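Catechol 1,2-dioxygenase (Burkholderia ambifaria, PDB 5VXT) probably catalyses the iron(III)-dependent intradiol ring cleavage of catechol by dioxygen to give cis,cis-muconate. Local coordinates at residues R117-P122 with A268-E273; G233-H238 with T252-I257; V167-A172 with V239-T244; G121-A126 with G176-F181. One frame throughout, in Å; residues are numbered along the deposited sequence. Where two conformers were deposited one is given.

Contact 1: residues R117-P122 with A268-E273; sequences RTIEGP and AYATRE. With CAQ (catechol), chain K; EDO (1,2-ethanediol), chain M.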
# COMPACT_ATOMS: atom_id res chain seq x y z
N ARG B 117 -9.88 26.31 2.35
CA ARG B 117 -8.80 25.35 2.51
C ARG B 117 -8.45 24.74 1.15
O ARG B 117 -9.25 24.75 0.21
CB ARG B 117 -9.21 24.23 3.47
CG ARG B 117 -10.39 23.39 2.97
CD ARG B 117 -10.61 22.10 3.78
NE ARG B 117 -10.72 22.35 5.22
CZ ARG B 117 -11.84 22.73 5.84
NH1 ARG B 117 -12.95 22.93 5.15
NH2 ARG B 117 -11.83 22.93 7.15
N THR B 118 -7.23 24.23 1.04
CA THR B 118 -6.97 23.22 0.02
C THR B 118 -5.88 22.29 0.56
O THR B 118 -5.52 22.35 1.74
CB THR B 118 -6.65 23.84 -1.36
OG1 THR B 118 -6.66 22.80 -2.36
CG2 THR B 118 -5.31 24.55 -1.37
N ILE B 119 -5.40 21.37 -0.27
CA ILE B 119 -4.66 20.25 0.30
C ILE B 119 -3.31 20.71 0.86
O ILE B 119 -2.74 21.72 0.44
CB ILE B 119 -4.49 19.13 -0.73
CG1 ILE B 119 -3.48 19.53 -1.80
CG2 ILE B 119 -5.86 18.77 -1.31
CD1 ILE B 119 -3.22 18.45 -2.82
N GLU B 120 -2.83 19.95 1.84
CA GLU B 120 -1.52 20.21 2.42
C GLU B 120 -0.41 19.72 1.51
O GLU B 120 0.65 20.36 1.41
CB GLU B 120 -1.43 19.53 3.80
CG GLU B 120 -0.10 19.69 4.51
CD GLU B 120 -0.08 18.96 5.85
OE1 GLU B 120 -1.15 18.82 6.48
OE2 GLU B 120 1.01 18.50 6.28
N GLY B 121 -0.61 18.59 0.84
CA GLY B 121 0.46 17.97 0.12
C GLY B 121 1.37 17.25 1.09
O GLY B 121 1.21 17.35 2.32
N PRO B 122 2.33 16.49 0.57
CA PRO B 122 3.21 15.67 1.43
C PRO B 122 4.55 16.31 1.79
O PRO B 122 5.40 15.60 2.34
CB PRO B 122 3.43 14.43 0.56
CG PRO B 122 3.45 14.98 -0.83
CD PRO B 122 2.46 16.12 -0.85
N ALA B 268 -3.29 16.84 -8.68
CA ALA B 268 -3.74 16.63 -7.31
C ALA B 268 -5.03 17.37 -7.00
O ALA B 268 -5.46 17.41 -5.83
CB ALA B 268 -2.64 17.04 -6.33
N TYR B 269 -5.65 17.99 -8.01
CA TYR B 269 -7.01 18.51 -7.95
C TYR B 269 -7.19 19.57 -6.86
O TYR B 269 -8.24 19.65 -6.23
CB TYR B 269 -8.01 17.36 -7.76
CG TYR B 269 -7.86 16.28 -8.82
CD1 TYR B 269 -7.23 15.07 -8.55
CD2 TYR B 269 -8.32 16.50 -10.10
CE1 TYR B 269 -7.09 14.09 -9.56
CE2 TYR B 269 -8.19 15.56 -11.09
CZ TYR B 269 -7.57 14.36 -10.82
OH TYR B 269 -7.47 13.44 -11.86
N ALA B 270 -6.16 20.40 -6.65
CA ALA B 270 -6.12 21.31 -5.50
C ALA B 270 -6.44 22.76 -5.83
O ALA B 270 -6.53 23.57 -4.90
CB ALA B 270 -4.73 21.26 -4.84
N THR B 271 -6.61 23.10 -7.10
CA THR B 271 -6.85 24.49 -7.47
C THR B 271 -8.25 24.93 -7.06
O THR B 271 -9.23 24.18 -7.19
CB THR B 271 -6.67 24.66 -8.98
OG1 THR B 271 -5.33 24.32 -9.33
CG2 THR B 271 -6.95 26.11 -9.42
N ARG B 272 -8.35 26.15 -6.53
CA ARG B 272 -9.64 26.73 -6.19
C ARG B 272 -9.70 28.15 -6.73
O ARG B 272 -8.69 28.84 -6.80
CB ARG B 272 -9.88 26.69 -4.70
CG ARG B 272 -9.79 25.29 -4.13
CD ARG B 272 -10.26 25.25 -2.69
NE ARG B 272 -11.71 25.21 -2.64
CZ ARG B 272 -12.41 24.75 -1.61
NH1 ARG B 272 -11.78 24.32 -0.52
NH2 ARG B 272 -13.73 24.74 -1.68
N GLU B 273 -10.91 28.55 -7.13
CA GLU B 273 -11.14 29.81 -7.82
C GLU B 273 -10.68 30.99 -6.97
O GLU B 273 -10.13 31.97 -7.49
CB GLU B 273 -12.62 29.93 -8.15
CG GLU B 273 -13.05 31.12 -8.96
CD GLU B 273 -14.56 31.18 -9.11
OE1 GLU B 273 -15.19 30.10 -9.21
OE2 GLU B 273 -15.12 32.29 -9.11
C1 CAQ K . 2.40 16.54 -4.37
C2 CAQ K . 3.43 17.47 -4.23
C3 CAQ K . 3.12 18.76 -3.84
O3 CAQ K . 4.09 19.71 -3.68
C4 CAQ K . 1.72 19.13 -3.60
O4 CAQ K . 1.41 20.40 -3.23
C5 CAQ K . 0.72 18.17 -3.75
C6 CAQ K . 1.07 16.88 -4.14
C1 EDO M . -8.31 21.39 -11.53
O1 EDO M . -6.96 21.62 -11.13
C2 EDO M . -9.06 20.85 -10.32
O2 EDO M . -8.58 21.56 -9.17
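Thr118 and Ala270 bring two irregular loops together, with their CA atoms 5.9 Å apart and no helix or strand in either segment. Two hydrogen bonds join the loops, and each ends on a backbone carbonyl. Thr118 OG1 donates to Ala270 O at 2.7 Å, in the carbonyl plane and on a lone pair. Its chi1 of -169° sets OG1 opposite the backbone N and turns the hydroxyl to Ala270. Arg272 reaches back the other way. Its NH1 gives a 2.7 Å bond to Arg117 O, which lies at the edge of the guanidinium, close to its plane. The N-H...O angle is 154°. Next to these polar links, Ile119 lays its long branch along two alanines. CG1 is 3.7 Å from Ala270 CB, and CD1 is 3.8 Å from Ala268 CB. The side chains of Arg117 and Arg272 run side by side and point the same way, and both form salt bridges to Asp103 of helix 94-109. Asp106 is a second acidic partner of Arg117. Gly121 and Pro122 belong to the catechol pocket; Pro122 CD is 3.5 Å from CAQ C1. The shared carboxylate of Asp103 would offset the two like charges. The chemistry implies a buried loop-to-loop junction, held by side-chain donors on main-chain acceptors, next to the substrate.

Contact 2: residues G233-H238 with T252-I257; sequences GNRPAH and TTQFNI. With FE (Fe (III) ion), chain J; CAQ (catechol), chain K.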
# COMPACT_ATOMS: atom_id res chain seq x y z
N GLY B 233 1.56 13.74 -14.19
CA GLY B 233 1.78 13.92 -12.77
C GLY B 233 2.33 15.28 -12.38
O GLY B 233 3.21 15.38 -11.52
N ASN B 234 1.82 16.34 -13.00
CA ASN B 234 2.33 17.69 -12.77
C ASN B 234 1.33 18.54 -11.99
O ASN B 234 0.11 18.33 -12.08
CB ASN B 234 2.64 18.37 -14.10
CG ASN B 234 3.64 17.60 -14.93
OD1 ASN B 234 3.41 17.33 -16.11
ND2 ASN B 234 4.76 17.23 -14.31
N ARG B 235 1.86 19.50 -11.23
CA ARG B 235 1.10 20.55 -10.55
C ARG B 235 1.49 21.91 -11.13
O ARG B 235 2.63 22.10 -11.57
CB ARG B 235 1.35 20.58 -9.03
CG ARG B 235 0.99 19.31 -8.27
CD ARG B 235 0.49 19.65 -6.87
NE ARG B 235 -0.66 20.54 -6.97
CZ ARG B 235 -0.97 21.48 -6.09
NH1 ARG B 235 -0.21 21.66 -5.02
NH2 ARG B 235 -2.03 22.25 -6.29
N PRO B 236 0.57 22.87 -11.15
CA PRO B 236 0.96 24.25 -11.46
C PRO B 236 1.79 24.84 -10.34
O PRO B 236 1.81 24.34 -9.21
CB PRO B 236 -0.39 24.97 -11.60
CG PRO B 236 -1.31 24.16 -10.69
CD PRO B 236 -0.87 22.74 -10.89
N ALA B 237 2.50 25.93 -10.66
CA ALA B 237 3.31 26.61 -9.65
C ALA B 237 2.42 27.12 -8.53
O ALA B 237 1.34 27.67 -8.77
CB ALA B 237 4.10 27.76 -10.29
N HIS B 238 2.87 26.96 -7.29
CA HIS B 238 2.01 27.24 -6.15
C HIS B 238 2.86 27.47 -4.92
O HIS B 238 4.06 27.18 -4.90
CB HIS B 238 1.03 26.10 -5.90
CG HIS B 238 1.70 24.81 -5.55
ND1 HIS B 238 2.22 23.97 -6.51
CD2 HIS B 238 1.97 24.24 -4.35
CE1 HIS B 238 2.77 22.92 -5.92
NE2 HIS B 238 2.63 23.07 -4.61
N THR B 252 -5.20 25.38 6.49
CA THR B 252 -4.30 24.79 5.51
C THR B 252 -4.78 25.23 4.14
O THR B 252 -5.95 25.00 3.80
CB THR B 252 -4.30 23.26 5.58
OG1 THR B 252 -3.94 22.83 6.91
CG2 THR B 252 -3.33 22.69 4.55
N THR B 253 -3.91 25.86 3.37
CA THR B 253 -4.35 26.39 2.09
C THR B 253 -3.13 26.59 1.19
O THR B 253 -2.01 26.20 1.54
CB THR B 253 -5.14 27.69 2.27
OG1 THR B 253 -5.75 28.05 1.03
CG2 THR B 253 -4.21 28.81 2.71
N GLN B 254 -3.38 27.18 0.03
CA GLN B 254 -2.37 27.41 -1.01
C GLN B 254 -2.86 28.55 -1.88
O GLN B 254 -4.02 28.93 -1.83
CB GLN B 254 -2.15 26.18 -1.90
CG GLN B 254 -1.73 24.87 -1.26
CD GLN B 254 -1.57 23.78 -2.31
OE1 GLN B 254 -1.21 24.06 -3.46
NE2 GLN B 254 -1.87 22.54 -1.95
N PHE B 255 -1.96 29.06 -2.72
CA PHE B 255 -2.43 29.78 -3.90
C PHE B 255 -1.57 29.37 -5.08
O PHE B 255 -0.43 28.92 -4.93
CB PHE B 255 -2.51 31.32 -3.72
CG PHE B 255 -1.20 32.01 -3.46
CD1 PHE B 255 -0.19 32.03 -4.40
CD2 PHE B 255 -1.03 32.74 -2.29
CE1 PHE B 255 0.99 32.70 -4.16
CE2 PHE B 255 0.14 33.42 -2.04
CZ PHE B 255 1.15 33.40 -2.98
N ASN B 256 -2.16 29.47 -6.27
CA ASN B 256 -1.50 29.16 -7.52
C ASN B 256 -0.96 30.45 -8.13
O ASN B 256 -1.54 31.52 -7.95
CB ASN B 256 -2.47 28.50 -8.50
CG ASN B 256 -2.62 27.00 -8.27
OD1 ASN B 256 -1.71 26.33 -7.78
ND2 ASN B 256 -3.77 26.46 -8.64
N ILE B 257 0.17 30.33 -8.83
CA ILE B 257 0.72 31.47 -9.56
C ILE B 257 -0.18 31.78 -10.75
O ILE B 257 -0.47 30.90 -11.57
CB ILE B 257 2.16 31.19 -10.02
CG1 ILE B 257 3.06 30.93 -8.81
CG2 ILE B 257 2.67 32.36 -10.90
CD1 ILE B 257 3.03 32.06 -7.79
FE FE J . 3.52 21.85 -3.23
C1 CAQ K . 2.40 16.54 -4.37
C2 CAQ K . 3.43 17.47 -4.23
C3 CAQ K . 3.12 18.76 -3.84
O3 CAQ K . 4.09 19.71 -3.68
C4 CAQ K . 1.72 19.13 -3.60
O4 CAQ K . 1.41 20.40 -3.23
C5 CAQ K . 0.72 18.17 -3.75
C6 CAQ K . 1.07 16.88 -4.14
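Arg235 meets Gln254 with the edge of its guanidinium, NH1 donating to OE1 at 3.0 Å with an N-H...O angle of 163°. The site is the iron centre of an intradiol dioxygenase, where a loop enters strand 238-244 beside the edge strand 251-256. NH1 alone sits above the His238 imidazole, 3.2 Å from its plane and over the ring centre. The same NH1 donates to CAQ O4 at 2.7 Å. OE1 lies in the guanidinium plane, while the amide plane is turned 72° from it. The other ends are held too: Arg235 NH2 forms a salt bridge with Asp266, and Gln254 NE2 donates to Ile119 O. Both bonds of Gln254 belong to one of its two modelled conformers. With Asp266 and CAQ O4 as further partners, the guanidinium would be held between protein and substrate, and its charge would favour a negatively charged O4. A chi1 of 63° turns the His238 ring back toward Pro236, where ND1 donates to Pro236 O at 2.8 Å, nearly along the C=O axis. This second-shell bond fixes the ring rotation. The strands meet at His238 and Asn256, an antiparallel non-hydrogen-bonded pair. Asn256 OD1 rests against His238 CB. Just beyond, Ile257 N donates to Ala237 O at 2.9 Å, and Ala237 CB packs on Ile257 CG1. The other ring nitrogen, His238 NE2, binds the iron at 2.0 Å.

Contact 3: residues V167-A172 with V239-T244; sequences VECWHA and VHFFVT. With FE (Fe (III) ion), chain J; CAQ (catechol), chain K.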
# COMPACT_ATOMS: atom_id res chain seq x y z
N VAL B 167 2.19 32.30 10.50
CA VAL B 167 2.04 31.99 9.08
C VAL B 167 3.27 31.21 8.65
O VAL B 167 4.39 31.72 8.72
CB VAL B 167 1.87 33.26 8.24
CG1 VAL B 167 1.66 32.89 6.77
CG2 VAL B 167 0.72 34.10 8.76
N GLU B 168 3.07 29.97 8.21
CA GLU B 168 4.14 29.17 7.65
C GLU B 168 3.95 29.06 6.14
O GLU B 168 2.82 29.03 5.65
CB GLU B 168 4.19 27.77 8.26
CG GLU B 168 4.39 27.80 9.75
CD GLU B 168 4.37 26.43 10.34
OE1 GLU B 168 5.40 25.73 10.21
OE2 GLU B 168 3.34 26.06 10.93
N CYS B 169 5.07 28.96 5.43
CA CYS B 169 5.09 29.04 3.98
C CYS B 169 6.12 28.05 3.45
O CYS B 169 7.23 27.97 3.98
CB CYS B 169 5.41 30.48 3.55
SG CYS B 169 5.81 30.72 1.83
N TRP B 170 5.76 27.27 2.42
CA TRP B 170 6.77 26.48 1.74
C TRP B 170 6.41 26.36 0.27
O TRP B 170 5.23 26.30 -0.09
CB TRP B 170 6.96 25.09 2.39
CG TRP B 170 5.78 24.13 2.42
CD1 TRP B 170 5.65 22.98 1.68
CD2 TRP B 170 4.62 24.18 3.28
NE1 TRP B 170 4.48 22.33 2.01
CE2 TRP B 170 3.83 23.04 2.99
CE3 TRP B 170 4.18 25.08 4.26
CZ2 TRP B 170 2.61 22.79 3.62
CZ3 TRP B 170 2.96 24.82 4.89
CH2 TRP B 170 2.20 23.69 4.57
N HIS B 171 7.43 26.34 -0.58
CA HIS B 171 7.24 26.16 -2.01
C HIS B 171 8.54 25.66 -2.64
O HIS B 171 9.56 25.50 -1.97
CB HIS B 171 6.76 27.47 -2.66
CG HIS B 171 7.77 28.57 -2.63
ND1 HIS B 171 8.80 28.66 -3.54
CD2 HIS B 171 7.90 29.64 -1.81
CE1 HIS B 171 9.52 29.74 -3.27
NE2 HIS B 171 9.00 30.35 -2.23
N ALA B 172 8.49 25.41 -3.95
CA ALA B 172 9.58 24.80 -4.70
C ALA B 172 10.51 25.85 -5.30
O ALA B 172 10.21 27.04 -5.35
CB ALA B 172 9.02 23.93 -5.82
N VAL B 239 2.22 28.00 -3.88
CA VAL B 239 2.83 28.24 -2.58
C VAL B 239 1.87 27.74 -1.51
O VAL B 239 0.68 28.04 -1.57
CB VAL B 239 3.15 29.74 -2.36
CG1 VAL B 239 3.75 29.96 -1.00
CG2 VAL B 239 4.09 30.23 -3.44
N HIS B 240 2.39 26.99 -0.53
CA HIS B 240 1.61 26.42 0.56
C HIS B 240 1.60 27.34 1.77
O HIS B 240 2.58 28.02 2.06
CB HIS B 240 2.19 25.08 1.01
CG HIS B 240 2.12 24.00 -0.03
ND1 HIS B 240 1.06 23.12 -0.09
CD2 HIS B 240 2.97 23.65 -1.01
CE1 HIS B 240 1.27 22.27 -1.08
NE2 HIS B 240 2.42 22.57 -1.66
N PHE B 241 0.49 27.30 2.53
CA PHE B 241 0.46 27.98 3.82
C PHE B 241 -0.25 27.16 4.89
O PHE B 241 -1.26 26.51 4.64
CB PHE B 241 -0.23 29.35 3.72
CG PHE B 241 0.40 30.28 2.73
CD1 PHE B 241 1.40 31.17 3.11
CD2 PHE B 241 -0.01 30.27 1.40
CE1 PHE B 241 1.97 32.03 2.19
CE2 PHE B 241 0.57 31.13 0.48
CZ PHE B 241 1.56 32.01 0.88
N PHE B 242 0.31 27.22 6.10
CA PHE B 242 -0.40 27.00 7.35
C PHE B 242 -0.60 28.34 8.03
O PHE B 242 0.32 29.16 8.05
CB PHE B 242 0.42 26.14 8.33
CG PHE B 242 0.40 24.68 8.03
CD1 PHE B 242 -0.70 24.10 7.43
CD2 PHE B 242 1.47 23.89 8.38
CE1 PHE B 242 -0.72 22.73 7.17
CE2 PHE B 242 1.46 22.51 8.12
CZ PHE B 242 0.36 21.95 7.51
N VAL B 243 -1.78 28.56 8.62
CA VAL B 243 -1.97 29.70 9.52
C VAL B 243 -2.53 29.20 10.84
O VAL B 243 -3.62 28.61 10.88
CB VAL B 243 -2.88 30.79 8.93
CG1 VAL B 243 -2.92 32.00 9.87
CG2 VAL B 243 -2.38 31.22 7.56
N THR B 244 -1.79 29.44 11.93
CA THR B 244 -2.15 28.95 13.25
C THR B 244 -2.23 30.11 14.22
O THR B 244 -1.38 31.00 14.20
CB THR B 244 -1.12 27.94 13.74
OG1 THR B 244 -0.97 26.91 12.77
CG2 THR B 244 -1.55 27.33 15.07
FE FE J . 3.52 21.85 -3.23
C1 CAQ K . 2.40 16.54 -4.37
C2 CAQ K . 3.43 17.47 -4.23
C3 CAQ K . 3.12 18.76 -3.84
O3 CAQ K . 4.09 19.71 -3.68
C4 CAQ K . 1.72 19.13 -3.60
O4 CAQ K . 1.41 20.40 -3.23
C5 CAQ K . 0.72 18.17 -3.75
C6 CAQ K . 1.07 16.88 -4.14
O HOH W 1 1.04 27.85 11.15
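Trp170 and His240 stack almost parallel, with the Trp170 five-membered ring and the imidazole only 7° apart in plane. The stack is offset, its centroids 4.4 Å apart. It lies on one face of an antiparallel pair of strands, 166-170 and 238-244, within the mixed sheet of the dioxygenase beta-sandwich. His240 CB sits over the Trp170 six-membered ring as a CH-pi contact, 3.4 Å from the centroid. Trp170 chi1 is 61°, which swings the indole across the neighbouring strand. Its far edge then meets a second ring: CH2 stands over the centre of the Phe242 face, and the ring planes are 58° apart. Tyr124 adds edge-to-face contacts to both Trp170 and Phe242. Glu168 OE2 lies at the edge of the Phe242 ring and takes a hydrogen bond from a water that also binds Thr244 OG1. Glu168 OE1 is hydrogen-bonded to Tyr124 OH.

The other face, with Val167, Cys169, Phe241 and Val243, is apolar. Cys169 SG packs 3.6 Å from Val239 CG1 and approaches the Phe241 ring obliquely. Main-chain bonds pair Glu168 with Phe242 and Trp170 with His240. The Trp170 indole thus backs the imidazole of a metal ligand, whose NE2 binds the iron at 2.0 Å.

Contact 4: residues G121-A126 with G176-F181; sequences GPLYVA and GFYSHF. With FE (Fe (III) ion), chain J; CAQ (catechol), chain K.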
# COMPACT_ATOMS: atom_id res chain seq x y z
N GLY B 121 -0.61 18.59 0.84
CA GLY B 121 0.46 17.97 0.12
C GLY B 121 1.37 17.25 1.09
O GLY B 121 1.21 17.35 2.32
N PRO B 122 2.33 16.49 0.57
CA PRO B 122 3.21 15.67 1.43
C PRO B 122 4.55 16.31 1.79
O PRO B 122 5.40 15.60 2.34
CB PRO B 122 3.43 14.43 0.56
CG PRO B 122 3.45 14.98 -0.83
CD PRO B 122 2.46 16.12 -0.85
N LEU B 123 4.77 17.60 1.52
CA LEU B 123 6.12 18.16 1.57
C LEU B 123 6.29 19.24 2.63
O LEU B 123 7.20 20.07 2.52
CB LEU B 123 6.49 18.71 0.19
CG LEU B 123 6.28 17.67 -0.92
CD1 LEU B 123 6.65 18.26 -2.28
CD2 LEU B 123 7.09 16.41 -0.64
N TYR B 124 5.46 19.24 3.67
CA TYR B 124 5.66 20.19 4.76
C TYR B 124 6.82 19.75 5.64
O TYR B 124 7.02 18.55 5.89
CB TYR B 124 4.39 20.31 5.60
CG TYR B 124 4.59 21.09 6.87
CD1 TYR B 124 4.77 22.47 6.84
CD2 TYR B 124 4.63 20.45 8.10
CE1 TYR B 124 4.96 23.19 8.00
CE2 TYR B 124 4.83 21.16 9.27
CZ TYR B 124 4.99 22.53 9.21
OH TYR B 124 5.19 23.25 10.37
N VAL B 125 7.60 20.72 6.13
CA VAL B 125 8.69 20.45 7.07
C VAL B 125 8.53 21.35 8.28
O VAL B 125 8.49 22.58 8.16
CB VAL B 125 10.08 20.66 6.43
CG1 VAL B 125 11.17 20.37 7.45
CG2 VAL B 125 10.25 19.76 5.21
N ALA B 126 8.43 20.74 9.46
CA ALA B 126 8.25 21.50 10.68
C ALA B 126 9.57 22.05 11.18
O ALA B 126 10.63 21.44 10.99
CB ALA B 126 7.60 20.62 11.75
N GLY B 176 11.38 22.98 -9.51
CA GLY B 176 10.23 22.31 -8.93
C GLY B 176 10.54 21.38 -7.78
O GLY B 176 9.76 20.47 -7.50
N PHE B 177 11.67 21.59 -7.10
CA PHE B 177 12.09 20.76 -5.98
C PHE B 177 12.00 21.54 -4.67
O PHE B 177 12.29 22.74 -4.63
CB PHE B 177 13.52 20.25 -6.18
CG PHE B 177 13.68 19.32 -7.35
CD1 PHE B 177 12.73 18.34 -7.61
CD2 PHE B 177 14.78 19.42 -8.19
CE1 PHE B 177 12.88 17.49 -8.69
CE2 PHE B 177 14.94 18.56 -9.26
CZ PHE B 177 13.98 17.60 -9.52
N TYR B 178 11.60 20.84 -3.61
CA TYR B 178 11.50 21.41 -2.27
C TYR B 178 12.71 21.01 -1.45
O TYR B 178 13.21 19.89 -1.57
CB TYR B 178 10.24 20.91 -1.56
CG TYR B 178 8.91 21.39 -2.11
CD1 TYR B 178 8.43 20.93 -3.33
CD2 TYR B 178 8.12 22.26 -1.38
CE1 TYR B 178 7.21 21.35 -3.81
CE2 TYR B 178 6.90 22.68 -1.85
CZ TYR B 178 6.45 22.23 -3.07
OH TYR B 178 5.24 22.66 -3.52
N SER B 179 13.17 21.92 -0.59
CA SER B 179 14.22 21.54 0.34
C SER B 179 13.75 20.38 1.21
O SER B 179 12.55 20.20 1.44
CB SER B 179 14.63 22.74 1.21
OG SER B 179 13.54 23.22 1.96
N HIS B 180 14.71 19.55 1.62
CA HIS B 180 14.50 18.30 2.36
C HIS B 180 13.99 17.18 1.45
O HIS B 180 13.96 16.02 1.85
CB HIS B 180 13.54 18.49 3.54
CG HIS B 180 13.81 17.57 4.69
ND1 HIS B 180 14.84 17.78 5.59
CD2 HIS B 180 13.19 16.43 5.09
CE1 HIS B 180 14.84 16.81 6.49
NE2 HIS B 180 13.85 15.98 6.21
N PHE B 181 13.60 17.52 0.21
CA PHE B 181 13.07 16.54 -0.74
C PHE B 181 13.69 16.71 -2.12
O PHE B 181 13.06 16.37 -3.13
CB PHE B 181 11.55 16.63 -0.87
CG PHE B 181 10.82 16.49 0.42
CD1 PHE B 181 10.42 17.62 1.14
CD2 PHE B 181 10.50 15.24 0.93
CE1 PHE B 181 9.74 17.50 2.34
CE2 PHE B 181 9.82 15.10 2.12
CZ PHE B 181 9.44 16.23 2.83
FE FE J . 3.52 21.85 -3.23
C1 CAQ K . 2.40 16.54 -4.37
C2 CAQ K . 3.43 17.47 -4.23
C3 CAQ K . 3.12 18.76 -3.84
O3 CAQ K . 4.09 19.71 -3.68
C4 CAQ K . 1.72 19.13 -3.60
O4 CAQ K . 1.41 20.40 -3.23
C5 CAQ K . 0.72 18.17 -3.75
C6 CAQ K . 1.07 16.88 -4.14
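The catechol and iron pocket is walled here by Leu123 and Tyr178, which meet on one side of the substrate. Leu123 divides its two methyl groups between two aromatic rings. CD1 lies over one face of Tyr178, 3.7 Å from the ring centroid and displaced toward the rim. CD2 stands almost squarely above the centre of Phe181, 3.8 Å from that centroid and only 7° off the ring normal. Both are CH-pi contacts. A chi2 of 179° extends the CD1 branch to the Tyr178 ring, with CD2 splayed off to Phe181. Tyr178 and Phe181 are the first and last residues of a type II beta turn, closed by a hydrogen bond from Phe181 N to Tyr178 O. The turn brings both rings round to the same leucine. Further along, Val125 CG2 packs 3.7 Å from Phe181 CE1 and also touches His180 CB. The two segments are also linked through Arg193 of strand 193-197, which donates to Leu123 O and Ser179 O. At the pocket end Leu123 CD1 comes 3.3 Å from CAQ O3. Tyr178 OH binds the iron at 1.9 Å, and His238 and His240 are the other protein ligands. CAQ O3 binds the same metal at 2.3 Å.

Overall arrangement
All four contacts reach the site of one bound catechol, and contacts 2, 3 and 4 each supply one protein ligand of the iron. The ligand atoms lie close together: His238 NE2 is 2.9 Å from Tyr178 OH, and His240 NE2 is 3.4 Å from it. Contacts 2 and 3 share a sheet, joined by backbone bonds such as Thr253 O to Phe241 N at 2.9 Å. Contact 1 supplies no metal ligand. It lies against contact 2, with centres about 7 Å apart, and shares Gly121 and Pro122 with contact 4, whose centre is about 15 Å away. Contacts 3 and 4 meet where Trp170 CD1 lies 3.4 Å from Leu123 O.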